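Long-range contacts in OmpT protein (Vibrio cholerae serotype O1, PDB 6EHF), which probably works as a trimeric general diffusion porin of the outer membrane, letting ions and small solutes pass through a beta-barrel channel: residues G3-Y8 and A32-N37; Q10-L15 and G295-V300; D165-V170 and D181-V186; I222-I227 and E246-E251. The protein carries 1 engineered substitution. All blocks are in the same frame, centred on the assembly; numbering follows the deposited sequence.

Contact 1: G3-Y8 and A32-N37; sequences GTVDFY and AGVDAN. With CA (calcium ion), chain B.
Thr4, Asp6 and Tyr8 pair through their backbones with Asn37, Asp35 and Gly33. The strands run antiparallel, with axes 4.7 Å apart at closest approach. Each of the three is a hydrogen-bonded pair that exchanges two N-H...O bonds, for example Asp6 N to Asp35 O at 2.7 Å and Asp35 N back to Asp6 O at 2.9 Å. In the non-hydrogen-bonded pairs between them, Val34 CA and Ala36 CA turn their hydrogens to Asp6 O and Thr4 O.

Aromatic packing is most marked at Tyr8. Its CG lies between the backbone N and the carbonyl carbon (chi1 73°), which folds the ring back across the strand border until one face lies over Gly33, the glycine N 4.0 Å above the plane and over the ring centre. Such tyrosine-on-glycine pairs recall the mortise-tenon joints of outer-membrane barrels. The hydroxyl is hydrogen-bonded to Glu51. On the other face of the sheet, Val34 CG2 meets the Phe7 ring at its edge, 4.0 Å from CD1.

The metal adds a different chemistry. Calcium is held by Asp6 OD1 at 2.3 Å and Phe7 O at 2.6 Å, and the C-terminal carboxylate of Trp319 completes the protein ligands, so that the first strand and the chain end are tied together. The cation probably offsets the repulsion among these oxygens.

Strand 44-53 adjoins the far side of 32-37, with Gln47 bonded to Asp35 OD1, while Ala36 packs on Tyr317 of the second subunit.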
loop_
_atom_site.group_PDB
_atom_site.type_symbol
_atom_site.label_atom_id
_atom_site.label_comp_id
_atom_site.label_asym_id
_atom_site.label_seq_id
_atom_site.Cartn_x
_atom_site.Cartn_y
_atom_site.Cartn_z
ATOM N N GLY A 3 6.451 -22.730 -18.475
ATOM C CA GLY A 3 5.752 -22.345 -17.247
ATOM C C GLY A 3 4.385 -21.711 -17.418
ATOM O O GLY A 3 3.944 -21.457 -18.523
ATOM N N THR A 4 3.708 -21.474 -16.301
ATOM C CA THR A 4 2.418 -20.777 -16.289
ATOM C C THR A 4 2.548 -19.569 -15.403
ATOM O O THR A 4 3.132 -19.654 -14.326
ATOM C CB THR A 4 1.270 -21.622 -15.692
ATOM O OG1 THR A 4 1.829 -22.669 -14.874
ATOM C CG2 THR A 4 0.370 -22.182 -16.787
ATOM N N VAL A 5 1.945 -18.476 -15.857
ATOM C CA VAL A 5 1.825 -17.232 -15.095
ATOM C C VAL A 5 0.324 -16.902 -14.947
ATOM O O VAL A 5 -0.291 -16.462 -15.907
ATOM C CB VAL A 5 2.651 -16.061 -15.737
ATOM C CG1 VAL A 5 2.276 -15.754 -17.197
ATOM C CG2 VAL A 5 2.539 -14.799 -14.908
ATOM N N ASP A 6 -0.264 -17.151 -13.765
ATOM C CA ASP A 6 -1.671 -16.770 -13.485
ATOM C C ASP A 6 -1.828 -15.466 -12.642
ATOM O O ASP A 6 -1.427 -15.421 -11.488
ATOM C CB ASP A 6 -2.407 -17.925 -12.788
ATOM C CG ASP A 6 -3.912 -17.649 -12.598
ATOM O OD1 ASP A 6 -4.500 -16.762 -13.281
ATOM O OD2 ASP A 6 -4.519 -18.344 -11.763
ATOM N N PHE A 7 -2.411 -14.429 -13.241
ATOM C CA PHE A 7 -2.840 -13.234 -12.547
ATOM C C PHE A 7 -4.287 -13.511 -12.127
ATOM O O PHE A 7 -5.137 -13.722 -12.991
ATOM C CB PHE A 7 -2.714 -11.994 -13.457
ATOM C CG PHE A 7 -3.383 -10.726 -12.906
ATOM C CD1 PHE A 7 -3.008 -10.185 -11.675
ATOM C CD2 PHE A 7 -4.382 -10.059 -13.633
ATOM C CE1 PHE A 7 -3.626 -9.046 -11.183
ATOM C CE2 PHE A 7 -4.991 -8.904 -13.145
ATOM C CZ PHE A 7 -4.610 -8.401 -11.922
ATOM N N TYR A 8 -4.547 -13.520 -10.807
ATOM C CA TYR A 8 -5.842 -13.902 -10.188
ATOM C C TYR A 8 -6.321 -12.886 -9.100
ATOM O O TYR A 8 -5.572 -12.004 -8.658
ATOM C CB TYR A 8 -5.748 -15.328 -9.578
ATOM C CG TYR A 8 -4.926 -15.395 -8.324
ATOM C CD1 TYR A 8 -3.531 -15.377 -8.390
ATOM C CD2 TYR A 8 -5.536 -15.423 -7.056
ATOM C CE1 TYR A 8 -2.756 -15.394 -7.237
ATOM C CE2 TYR A 8 -4.767 -15.448 -5.887
ATOM C CZ TYR A 8 -3.373 -15.427 -5.981
ATOM O OH TYR A 8 -2.573 -15.460 -4.856
ATOM N N ALA A 32 -5.658 -9.639 -4.763
ATOM C CA ALA A 32 -5.151 -9.879 -6.139
ATOM C C ALA A 32 -3.706 -10.449 -6.102
ATOM O O ALA A 32 -2.874 -10.033 -5.285
ATOM C CB ALA A 32 -5.186 -8.603 -6.990
ATOM N N GLY A 33 -3.406 -11.408 -6.973
ATOM C CA GLY A 33 -2.122 -12.090 -6.895
ATOM C C GLY A 33 -1.582 -12.544 -8.220
ATOM O O GLY A 33 -2.144 -12.272 -9.255
ATOM N N VAL A 34 -0.446 -13.212 -8.149
ATOM C CA VAL A 34 0.252 -13.719 -9.303
ATOM C C VAL A 34 0.909 -14.987 -8.831
ATOM O O VAL A 34 1.800 -14.935 -7.992
ATOM C CB VAL A 34 1.282 -12.705 -9.853
ATOM C CG1 VAL A 34 2.325 -13.382 -10.729
ATOM C CG2 VAL A 34 0.557 -11.615 -10.641
ATOM N N ASP A 35 0.409 -16.120 -9.333
ATOM C CA ASP A 35 1.096 -17.401 -9.238
ATOM C C ASP A 35 1.902 -17.577 -10.525
ATOM O O ASP A 35 1.346 -17.498 -11.630
ATOM C CB ASP A 35 0.096 -18.554 -9.042
ATOM C CG ASP A 35 0.672 -19.708 -8.193
ATOM O OD1 ASP A 35 1.918 -19.853 -8.107
ATOM O OD2 ASP A 35 -0.129 -20.472 -7.603
ATOM N N ALA A 36 3.213 -17.764 -10.364
ATOM C CA ALA A 36 4.121 -18.119 -11.451
ATOM C C ALA A 36 4.769 -19.501 -11.202
ATOM O O ALA A 36 5.436 -19.690 -10.195
ATOM C CB ALA A 36 5.171 -17.043 -11.608
ATOM N N ASN A 37 4.545 -20.461 -12.107
ATOM C CA ASN A 37 5.060 -21.842 -11.973
ATOM C C ASN A 37 5.890 -22.228 -13.184
ATOM O O ASN A 37 5.537 -21.864 -14.298
ATOM C CB ASN A 37 3.896 -22.821 -11.863
ATOM C CG ASN A 37 3.147 -22.690 -10.553
ATOM O OD1 ASN A 37 3.532 -23.279 -9.548
ATOM N ND2 ASN A 37 2.063 -21.917 -10.561
HETATM CA CA CA B . -6.508 -15.781 -13.939
#

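Contact 2: Q10-L15 and G295-V300; sequences QLRTEL and GSDAEV
Arg12 and Ser296 bring the two backbones nearest, their CA atoms still 9.0 Å apart, because an extended strand here faces an irregular loop and side chains must span the distance. Arg12 does most of the spanning. Its chain bends at chi2 and chi3 and brings the guanidinium to the 295-297 turn, where NH2 lies 2.7 Å from Gly295 O. The angle is too poor for a hydrogen bond, so the closeness is better read as polar contact; Arg316 is a weak second partner of this carbonyl. Ser296 C sits at the guanidinium edge, near its plane, 3.6 Å from NH2. The other terminal nitrogen, NH1, gives a weak bond to Gln10 OE1 at 2.7 Å, which may help to steady the group from its own strand.

Asp297 lies nearby, but its OD2 is well out of the guanidinium plane and 4.3 Å from Arg12 NH2; the two probably attract as charges without an N-H aimed at the oxygen. That carboxylate is instead salt-bridged to Arg31 and Arg63. Ser296 shapes the loop: its OG accepts from Ala298 N at 3.3 Å in an ST turn and also bonds Asn293.

The loop between strands 287-292 and 299-301 thus lies against the inner side of strand 3-18 and sets a carboxylate among arginines. Between segments 10-15 and 295-300 charge and polar closeness count for more than directed bonds. The Asp297 carboxylate may contribute to the pore constriction and partly offset the positive field of Arg12, Arg31 and Arg63.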
loop_
_atom_site.group_PDB
_atom_site.type_symbol
_atom_site.label_atom_id
_atom_site.label_comp_id
_atom_site.label_asym_id
_atom_site.label_seq_id
_atom_site.Cartn_x
_atom_site.Cartn_y
_atom_site.Cartn_z
ATOM N N GLN A 10 -10.023 -11.663 -6.304
ATOM C CA GLN A 10 -11.427 -11.552 -5.893
ATOM C C GLN A 10 -11.774 -10.118 -5.593
ATOM O O GLN A 10 -10.935 -9.383 -5.094
ATOM C CB GLN A 10 -11.687 -12.380 -4.648
ATOM C CG GLN A 10 -12.102 -13.784 -4.965
ATOM C CD GLN A 10 -11.579 -14.773 -3.988
ATOM O OE1 GLN A 10 -12.309 -15.278 -3.155
ATOM N NE2 GLN A 10 -10.303 -15.068 -4.097
ATOM N N LEU A 11 -13.015 -9.739 -5.899
ATOM C CA LEU A 11 -13.555 -8.440 -5.546
ATOM C C LEU A 11 -14.764 -8.695 -4.678
ATOM O O LEU A 11 -15.889 -8.648 -5.140
ATOM C CB LEU A 11 -13.912 -7.625 -6.795
ATOM C CG LEU A 11 -14.129 -6.112 -6.554
ATOM C CD1 LEU A 11 -12.861 -5.300 -6.778
ATOM C CD2 LEU A 11 -15.219 -5.546 -7.448
ATOM N N ARG A 12 -14.521 -8.962 -3.405
ATOM C CA ARG A 12 -15.614 -9.161 -2.444
ATOM C C ARG A 12 -16.329 -7.887 -2.060
ATOM O O ARG A 12 -15.697 -6.847 -1.903
ATOM C CB ARG A 12 -15.144 -9.817 -1.159
ATOM C CG ARG A 12 -15.007 -11.311 -1.315
ATOM C CD ARG A 12 -13.591 -11.735 -1.141
ATOM N NE ARG A 12 -13.430 -12.353 0.170
ATOM C CZ ARG A 12 -13.042 -13.608 0.391
ATOM N NH1 ARG A 12 -12.754 -14.411 -0.625
ATOM N NH2 ARG A 12 -12.886 -14.048 1.653
ATOM N N THR A 13 -17.649 -8.018 -1.899
ATOM C CA THR A 13 -18.532 -6.961 -1.493
ATOM C C THR A 13 -19.614 -7.575 -0.608
ATOM O O THR A 13 -20.297 -8.488 -1.015
ATOM C CB THR A 13 -19.143 -6.315 -2.712
ATOM O OG1 THR A 13 -18.096 -5.786 -3.533
ATOM C CG2 THR A 13 -20.107 -5.223 -2.313
ATOM N N GLU A 14 -19.733 -7.080 0.618
ATOM C CA GLU A 14 -20.523 -7.728 1.642
ATOM C C GLU A 14 -21.484 -6.711 2.230
ATOM O O GLU A 14 -21.194 -5.513 2.242
ATOM C CB GLU A 14 -19.600 -8.357 2.707
ATOM C CG GLU A 14 -18.653 -9.432 2.114
ATOM C CD GLU A 14 -17.581 -9.980 3.061
ATOM O OE1 GLU A 14 -17.375 -9.415 4.166
ATOM O OE2 GLU A 14 -16.923 -10.981 2.670
ATOM N N LEU A 15 -22.652 -7.195 2.647
ATOM C CA LEU A 15 -23.635 -6.394 3.361
ATOM C C LEU A 15 -23.988 -7.183 4.612
ATOM O O LEU A 15 -24.521 -8.295 4.499
ATOM C CB LEU A 15 -24.857 -6.165 2.480
ATOM C CG LEU A 15 -26.191 -5.715 3.095
ATOM C CD1 LEU A 15 -26.052 -4.483 3.991
ATOM C CD2 LEU A 15 -27.210 -5.470 1.986
ATOM N N GLY A 295 -13.387 -18.398 5.191
ATOM C CA GLY A 295 -14.218 -17.906 4.106
ATOM C C GLY A 295 -14.321 -16.413 3.949
ATOM O O GLY A 295 -14.312 -15.955 2.820
ATOM N N SER A 296 -14.446 -15.660 5.052
ATOM C CA SER A 296 -14.499 -14.163 5.007
ATOM C C SER A 296 -13.141 -13.484 5.188
ATOM O O SER A 296 -12.977 -12.326 4.815
ATOM C CB SER A 296 -15.550 -13.555 5.983
ATOM O OG SER A 296 -15.391 -13.921 7.341
ATOM N N ASP A 297 -12.173 -14.247 5.688
ATOM C CA ASP A 297 -10.936 -13.748 6.314
ATOM C C ASP A 297 -11.156 -12.956 7.652
ATOM O O ASP A 297 -10.211 -12.401 8.186
ATOM C CB ASP A 297 -10.001 -13.031 5.301
ATOM C CG ASP A 297 -9.128 -14.014 4.487
ATOM O OD1 ASP A 297 -8.642 -15.025 5.053
ATOM O OD2 ASP A 297 -8.912 -13.771 3.271
ATOM N N ALA A 298 -12.358 -12.997 8.238
ATOM C CA ALA A 298 -12.653 -12.305 9.505
ATOM C C ALA A 298 -11.916 -12.872 10.738
ATOM O O ALA A 298 -11.782 -14.067 10.846
ATOM C CB ALA A 298 -14.155 -12.311 9.739
ATOM N N GLU A 299 -11.397 -11.995 11.613
ATOM C CA GLU A 299 -10.743 -12.343 12.908
ATOM C C GLU A 299 -11.766 -11.930 13.956
ATOM O O GLU A 299 -12.263 -10.806 13.935
ATOM C CB GLU A 299 -9.350 -11.616 13.135
ATOM C CG GLU A 299 -8.807 -11.495 14.616
ATOM C CD GLU A 299 -7.380 -10.839 14.864
ATOM O OE1 GLU A 299 -6.877 -10.062 13.990
ATOM O OE2 GLU A 299 -6.757 -11.086 15.975
ATOM N N VAL A 300 -12.105 -12.841 14.855
ATOM C CA VAL A 300 -12.844 -12.486 16.054
ATOM C C VAL A 300 -11.984 -12.712 17.262
ATOM O O VAL A 300 -11.539 -13.831 17.509
ATOM C CB VAL A 300 -14.078 -13.341 16.224
ATOM C CG1 VAL A 300 -14.886 -12.835 17.414
ATOM C CG2 VAL A 300 -14.875 -13.332 14.923
#

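Contact 3: D165-V170 and D181-V186; sequences DKAFKV and DIKADV
Phe168 and Ala184 form the middle of this joint, trading two backbone bonds: Phe168 N to Ala184 O at 3.1 Å and Ala184 N to Phe168 O at 3.0 Å. Asp165 and Val186 are likewise a hydrogen-bonded pair. Between these pairs the register slips by one residue, a beta bulge, as the chain turns a corner at Lys166 and Ala167. An Asx turn braces that corner, with Asp165 OD1 taking the N-H of Ala167 from above the carboxylate plane.

The closer-packed face belongs to Phe168, Ala184 and Val186. Val170 reaches it through CG2, the branch lying beside its own backbone N, which touches Ala184 CB at 3.9 Å and Val186 CG2 at 4.3 Å. Phe168 CB is 4.2 Å from Val186 CG2, and the same methyl lies obliquely by the ring, whose far end leads away from the partner strand.

On the more open side the charged residues lie loosely. Lys169 and Asp181 cross at about a right angle, with Lys169 CE 3.2 Å from Asp181 OD2 but its NZ 4.6 Å from the same oxygen, so the aliphatic stem does the touching and the charges probably attract only at a distance. Asp181 OD1 has a weak salt bridge with Lys183 NZ instead. At the corner, Lys166 runs alongside Asp185 and brings CD to OD2 at 3.5 Å, whereas the salt bridge of that carboxylate goes to Arg164.

The contact lies toward the turn of the hairpin of strands 154-173 and 180-199. Leu107, from a loop, packs against both Phe168 and Val186, and Asp185 bonds through its backbone to Glu216.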
loop_
_atom_site.group_PDB
_atom_site.type_symbol
_atom_site.label_atom_id
_atom_site.label_comp_id
_atom_site.label_asym_id
_atom_site.label_seq_id
_atom_site.Cartn_x
_atom_site.Cartn_y
_atom_site.Cartn_z
ATOM N N ASP A 165 3.451 -17.087 21.677
ATOM C CA ASP A 165 3.704 -15.645 21.578
ATOM C C ASP A 165 4.239 -15.140 22.929
ATOM O O ASP A 165 3.540 -15.209 23.922
ATOM C CB ASP A 165 2.413 -14.881 21.171
ATOM C CG ASP A 165 2.673 -13.380 20.733
ATOM O OD1 ASP A 165 3.763 -12.793 20.938
ATOM O OD2 ASP A 165 1.761 -12.758 20.175
ATOM N N LYS A 166 5.455 -14.595 22.936
ATOM C CA LYS A 166 6.096 -14.082 24.150
ATOM C C LYS A 166 5.405 -12.883 24.762
ATOM O O LYS A 166 5.543 -12.653 25.963
ATOM C CB LYS A 166 7.534 -13.630 23.857
ATOM C CG LYS A 166 8.434 -14.673 23.227
ATOM C CD LYS A 166 8.480 -15.940 24.055
ATOM C CE LYS A 166 9.534 -16.898 23.529
ATOM N NZ LYS A 166 10.921 -16.513 23.895
ATOM N N ALA A 167 4.719 -12.093 23.933
ATOM C CA ALA A 167 4.095 -10.838 24.367
ATOM C C ALA A 167 2.705 -10.672 23.761
ATOM O O ALA A 167 2.452 -9.723 23.021
ATOM C CB ALA A 167 4.976 -9.668 24.000
ATOM N N PHE A 168 1.810 -11.599 24.105
ATOM C CA PHE A 168 0.438 -11.622 23.587
ATOM C C PHE A 168 -0.534 -10.864 24.471
ATOM O O PHE A 168 -0.490 -11.011 25.689
ATOM C CB PHE A 168 -0.042 -13.046 23.490
ATOM C CG PHE A 168 -1.321 -13.195 22.743
ATOM C CD1 PHE A 168 -1.347 -13.069 21.364
ATOM C CD2 PHE A 168 -2.512 -13.487 23.420
ATOM C CE1 PHE A 168 -2.537 -13.230 20.673
ATOM C CE2 PHE A 168 -3.715 -13.646 22.729
ATOM C CZ PHE A 168 -3.725 -13.522 21.352
ATOM N N LYS A 169 -1.428 -10.088 23.853
ATOM C CA LYS A 169 -2.349 -9.218 24.584
ATOM C C LYS A 169 -3.453 -10.044 25.226
ATOM O O LYS A 169 -4.258 -10.649 24.531
ATOM C CB LYS A 169 -2.948 -8.188 23.640
ATOM C CG LYS A 169 -3.993 -7.267 24.260
ATOM C CD LYS A 169 -4.048 -5.924 23.517
ATOM C CE LYS A 169 -5.150 -4.983 24.007
ATOM N NZ LYS A 169 -6.485 -5.494 23.597
ATOM N N VAL A 170 -3.458 -10.072 26.559
ATOM C CA VAL A 170 -4.439 -10.826 27.370
ATOM C C VAL A 170 -5.542 -9.898 27.948
ATOM O O VAL A 170 -6.665 -10.344 28.217
ATOM C CB VAL A 170 -3.713 -11.668 28.471
ATOM C CG1 VAL A 170 -4.684 -12.226 29.511
ATOM C CG2 VAL A 170 -2.950 -12.823 27.832
ATOM N N ASP A 181 -2.251 -1.899 27.792
ATOM C CA ASP A 181 -2.639 -3.329 27.764
ATOM C C ASP A 181 -1.650 -4.290 28.451
ATOM O O ASP A 181 -0.476 -3.978 28.655
ATOM C CB ASP A 181 -3.118 -3.835 26.364
ATOM C CG ASP A 181 -2.139 -3.577 25.213
ATOM O OD1 ASP A 181 -0.958 -3.953 25.307
ATOM O OD2 ASP A 181 -2.596 -3.076 24.159
ATOM N N ILE A 182 -2.196 -5.435 28.846
ATOM C CA ILE A 182 -1.477 -6.477 29.569
ATOM C C ILE A 182 -0.897 -7.498 28.591
ATOM O O ILE A 182 -1.653 -8.217 27.911
ATOM C CB ILE A 182 -2.438 -7.220 30.543
ATOM C CG1 ILE A 182 -2.999 -6.252 31.601
ATOM C CG2 ILE A 182 -1.753 -8.414 31.210
ATOM C CD1 ILE A 182 -4.472 -5.950 31.473
ATOM N N LYS A 183 0.430 -7.580 28.527
ATOM C CA LYS A 183 1.072 -8.627 27.735
ATOM C C LYS A 183 1.328 -9.823 28.611
ATOM O O LYS A 183 1.439 -9.684 29.817
ATOM C CB LYS A 183 2.385 -8.131 27.126
ATOM C CG LYS A 183 2.242 -6.943 26.181
ATOM C CD LYS A 183 1.159 -7.165 25.120
ATOM C CE LYS A 183 1.487 -6.503 23.789
ATOM N NZ LYS A 183 1.944 -5.094 23.933
ATOM N N ALA A 184 1.421 -10.995 27.992
ATOM C CA ALA A 184 1.775 -12.252 28.683
ATOM C C ALA A 184 2.208 -13.316 27.686
ATOM O O ALA A 184 1.671 -13.402 26.597
ATOM C CB ALA A 184 0.605 -12.772 29.485
ATOM N N ASP A 185 3.162 -14.138 28.099
ATOM C CA ASP A 185 3.775 -15.160 27.261
ATOM C C ASP A 185 2.947 -16.457 27.246
ATOM O O ASP A 185 2.995 -17.228 28.197
ATOM C CB ASP A 185 5.177 -15.424 27.804
ATOM C CG ASP A 185 5.917 -16.501 27.062
ATOM O OD1 ASP A 185 5.296 -17.307 26.320
ATOM O OD2 ASP A 185 7.151 -16.531 27.241
ATOM N N VAL A 186 2.245 -16.721 26.147
ATOM C CA VAL A 186 1.267 -17.810 26.053
ATOM C C VAL A 186 1.698 -18.884 25.049
ATOM O O VAL A 186 2.143 -18.549 23.941
ATOM C CB VAL A 186 -0.092 -17.259 25.562
ATOM C CG1 VAL A 186 -1.170 -18.341 25.558
ATOM C CG2 VAL A 186 -0.517 -16.072 26.410
#

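Contact 4: I222-I227 and E246-E251; sequences IDEDAI and EYVMQE
Ile227 and Tyr247 make the straightest backbone exchange of this pairing, Ile227 N to Tyr247 O and Tyr247 N to Ile227 O both being nearly straight, 174° at the hydrogen. Asp225 also exchanges two bonds with Met249, though Asp225 N to Met249 O is more bent. At Asp223 and Glu251 the angles worsen: Asp223 N to Glu251 O is a weak bond, the reverse one less bent. Carbonyls also receive CA-H groups from the non-hydrogen-bonded pairs, as where Glu224 CA approaches Met249 O at 3.3 Å.

Apolar contacts lie on both faces. Ala226 CB touches Val248 CG2 at 3.9 Å. On the reverse face Ile227 CG2 meets Tyr247 CB at 3.8 Å, while the phenol ring, its CG anti to the backbone N (chi1 -176°), swings off toward Asp259, to which its OH is bonded.

These are neighbouring strands of a porin barrel, and the two faces differ accordingly: Tyr247, Ile227 and Met249 look out of the wall, whereas Glu224, Ala226, Val248 and Gln250 face the barrel interior, where Arg103, Thr100 and strand 287-292 meet them.

Polar groups share that inner side with apolar ones. Glu224 and Gln250 lie side by side and point the same way, carboxylate and amide planes 30° apart, touching through their CG atoms at 3.8 Å. Each polar end has a partner beyond the pair: Glu224 OE1 forms a salt bridge with Arg103, and Gln250 NE2 bonds Thr287 O. Leu289, on strand 287-292, packs over both stems and Ile222. Outside, Asp225 OD1 is hydrogen-bonded to Tyr208 OH and Asn210 ND2.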
loop_
_atom_site.group_PDB
_atom_site.type_symbol
_atom_site.label_atom_id
_atom_site.label_comp_id
_atom_site.label_asym_id
_atom_site.label_seq_id
_atom_site.Cartn_x
_atom_site.Cartn_y
_atom_site.Cartn_z
ATOM N N ILE A 222 -5.645 -23.429 30.151
ATOM C CA ILE A 222 -7.006 -23.576 29.638
ATOM C C ILE A 222 -7.096 -24.737 28.656
ATOM O O ILE A 222 -6.577 -24.674 27.545
ATOM C CB ILE A 222 -7.527 -22.317 28.900
ATOM C CG1 ILE A 222 -6.972 -21.006 29.478
ATOM C CG2 ILE A 222 -9.058 -22.326 28.861
ATOM C CD1 ILE A 222 -7.708 -20.458 30.676
ATOM N N ASP A 223 -7.773 -25.798 29.057
ATOM C CA ASP A 223 -8.008 -26.930 28.180
ATOM C C ASP A 223 -9.283 -26.581 27.351
ATOM O O ASP A 223 -10.336 -26.373 27.919
ATOM C CB ASP A 223 -8.146 -28.273 28.983
ATOM C CG ASP A 223 -6.830 -28.721 29.742
ATOM O OD1 ASP A 223 -5.826 -29.086 29.090
ATOM O OD2 ASP A 223 -6.823 -28.787 31.005
ATOM N N GLU A 224 -9.156 -26.430 26.031
ATOM C CA GLU A 224 -10.306 -26.377 25.121
ATOM C C GLU A 224 -10.507 -27.767 24.497
ATOM O O GLU A 224 -9.553 -28.498 24.288
ATOM C CB GLU A 224 -10.104 -25.374 23.972
ATOM C CG GLU A 224 -10.052 -23.879 24.304
ATOM C CD GLU A 224 -10.102 -23.009 23.040
ATOM O OE1 GLU A 224 -9.233 -23.201 22.144
ATOM O OE2 GLU A 224 -11.017 -22.148 22.908
ATOM N N ASP A 225 -11.750 -28.095 24.172
ATOM C CA ASP A 225 -12.140 -29.409 23.666
ATOM C C ASP A 225 -13.330 -29.064 22.743
ATOM O O ASP A 225 -14.284 -28.426 23.183
ATOM C CB ASP A 225 -12.513 -30.377 24.852
ATOM C CG ASP A 225 -11.291 -31.246 25.387
ATOM O OD1 ASP A 225 -10.975 -32.252 24.732
ATOM O OD2 ASP A 225 -10.665 -30.979 26.461
ATOM N N ALA A 226 -13.255 -29.401 21.455
ATOM C CA ALA A 226 -14.158 -28.769 20.451
ATOM C C ALA A 226 -14.643 -29.656 19.331
ATOM O O ALA A 226 -13.851 -30.349 18.698
ATOM C CB ALA A 226 -13.469 -27.589 19.826
ATOM N N ILE A 227 -15.935 -29.557 19.039
ATOM C CA ILE A 227 -16.581 -30.449 18.097
ATOM C C ILE A 227 -17.333 -29.610 17.081
ATOM O O ILE A 227 -18.247 -28.870 17.421
ATOM C CB ILE A 227 -17.486 -31.525 18.800
ATOM C CG1 ILE A 227 -18.005 -32.574 17.802
ATOM C CG2 ILE A 227 -18.669 -30.915 19.533
ATOM C CD1 ILE A 227 -16.954 -33.599 17.406
ATOM N N GLU A 246 -21.347 -26.044 16.036
ATOM C CA GLU A 246 -19.980 -25.949 16.537
ATOM C C GLU A 246 -20.069 -25.704 18.031
ATOM O O GLU A 246 -20.640 -24.709 18.449
ATOM C CB GLU A 246 -19.215 -24.820 15.799
ATOM C CG GLU A 246 -19.250 -24.943 14.250
ATOM C CD GLU A 246 -18.335 -23.971 13.493
ATOM O OE1 GLU A 246 -18.195 -22.800 13.928
ATOM O OE2 GLU A 246 -17.765 -24.362 12.441
ATOM N N TYR A 247 -19.549 -26.644 18.823
ATOM C CA TYR A 247 -19.651 -26.598 20.281
ATOM C C TYR A 247 -18.262 -26.646 20.868
ATOM O O TYR A 247 -17.506 -27.551 20.539
ATOM C CB TYR A 247 -20.479 -27.784 20.826
ATOM C CG TYR A 247 -20.686 -27.725 22.335
ATOM C CD1 TYR A 247 -21.464 -26.720 22.916
ATOM C CD2 TYR A 247 -20.060 -28.628 23.176
ATOM C CE1 TYR A 247 -21.608 -26.632 24.282
ATOM C CE2 TYR A 247 -20.211 -28.547 24.547
ATOM C CZ TYR A 247 -20.990 -27.556 25.094
ATOM O OH TYR A 247 -21.127 -27.481 26.462
ATOM N N VAL A 248 -17.946 -25.703 21.759
ATOM C CA VAL A 248 -16.622 -25.632 22.381
ATOM C C VAL A 248 -16.739 -25.497 23.880
ATOM O O VAL A 248 -17.578 -24.742 24.354
ATOM C CB VAL A 248 -15.807 -24.407 21.901
ATOM C CG1 VAL A 248 -14.431 -24.383 22.565
ATOM C CG2 VAL A 248 -15.654 -24.441 20.407
ATOM N N MET A 249 -15.858 -26.186 24.605
ATOM C CA MET A 249 -15.823 -26.117 26.044
ATOM C C MET A 249 -14.431 -25.737 26.459
ATOM O O MET A 249 -13.475 -26.350 26.009
ATOM C CB MET A 249 -16.144 -27.474 26.667
ATOM C CG MET A 249 -17.559 -27.965 26.458
ATOM S SD MET A 249 -17.957 -29.398 27.487
ATOM C CE MET A 249 -16.466 -30.418 27.377
ATOM N N GLN A 250 -14.338 -24.776 27.368
ATOM C CA GLN A 250 -13.085 -24.319 27.899
ATOM C C GLN A 250 -13.066 -24.532 29.394
ATOM O O GLN A 250 -13.753 -23.801 30.091
ATOM C CB GLN A 250 -12.959 -22.810 27.618
ATOM C CG GLN A 250 -13.066 -22.410 26.144
ATOM C CD GLN A 250 -14.445 -22.011 25.678
ATOM O OE1 GLN A 250 -15.435 -22.121 26.396
ATOM N NE2 GLN A 250 -14.507 -21.544 24.451
ATOM N N GLU A 251 -12.340 -25.544 29.889
ATOM C CA GLU A 251 -12.054 -25.643 31.333
ATOM C C GLU A 251 -10.788 -24.800 31.542
ATOM O O GLU A 251 -9.879 -24.845 30.734
ATOM C CB GLU A 251 -11.944 -27.112 31.920
ATOM C CG GLU A 251 -11.822 -27.128 33.497
ATOM C CD GLU A 251 -12.261 -28.406 34.292
ATOM O OE1 GLU A 251 -11.680 -29.484 33.984
ATOM O OE2 GLU A 251 -13.095 -28.323 35.289
#

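How the contacts relate
Contacts 1, 3 and 4 are antiparallel strand pairings of the barrel wall, whereas contact 2 joins wall to infolded loop through side chains. Contacts 1 and 2 share strand 3-18: its beginning binds the calcium, while its next part turns Arg12 to the arginine-rich interior and Leu11 and Thr13 to a neighbouring subunit. Contacts 3 and 4 belong to two separate hairpins, nested within the long loop that contact 2 closes. Contacts 1 and 3 are surface contacts, contacts 2 and 4 partly buried. The chemistry follows: metal and aromatic packing at 1, a small apolar face and loose charges at 3, and polar groups with loop or strand partners inside the barrel at 2 and 4.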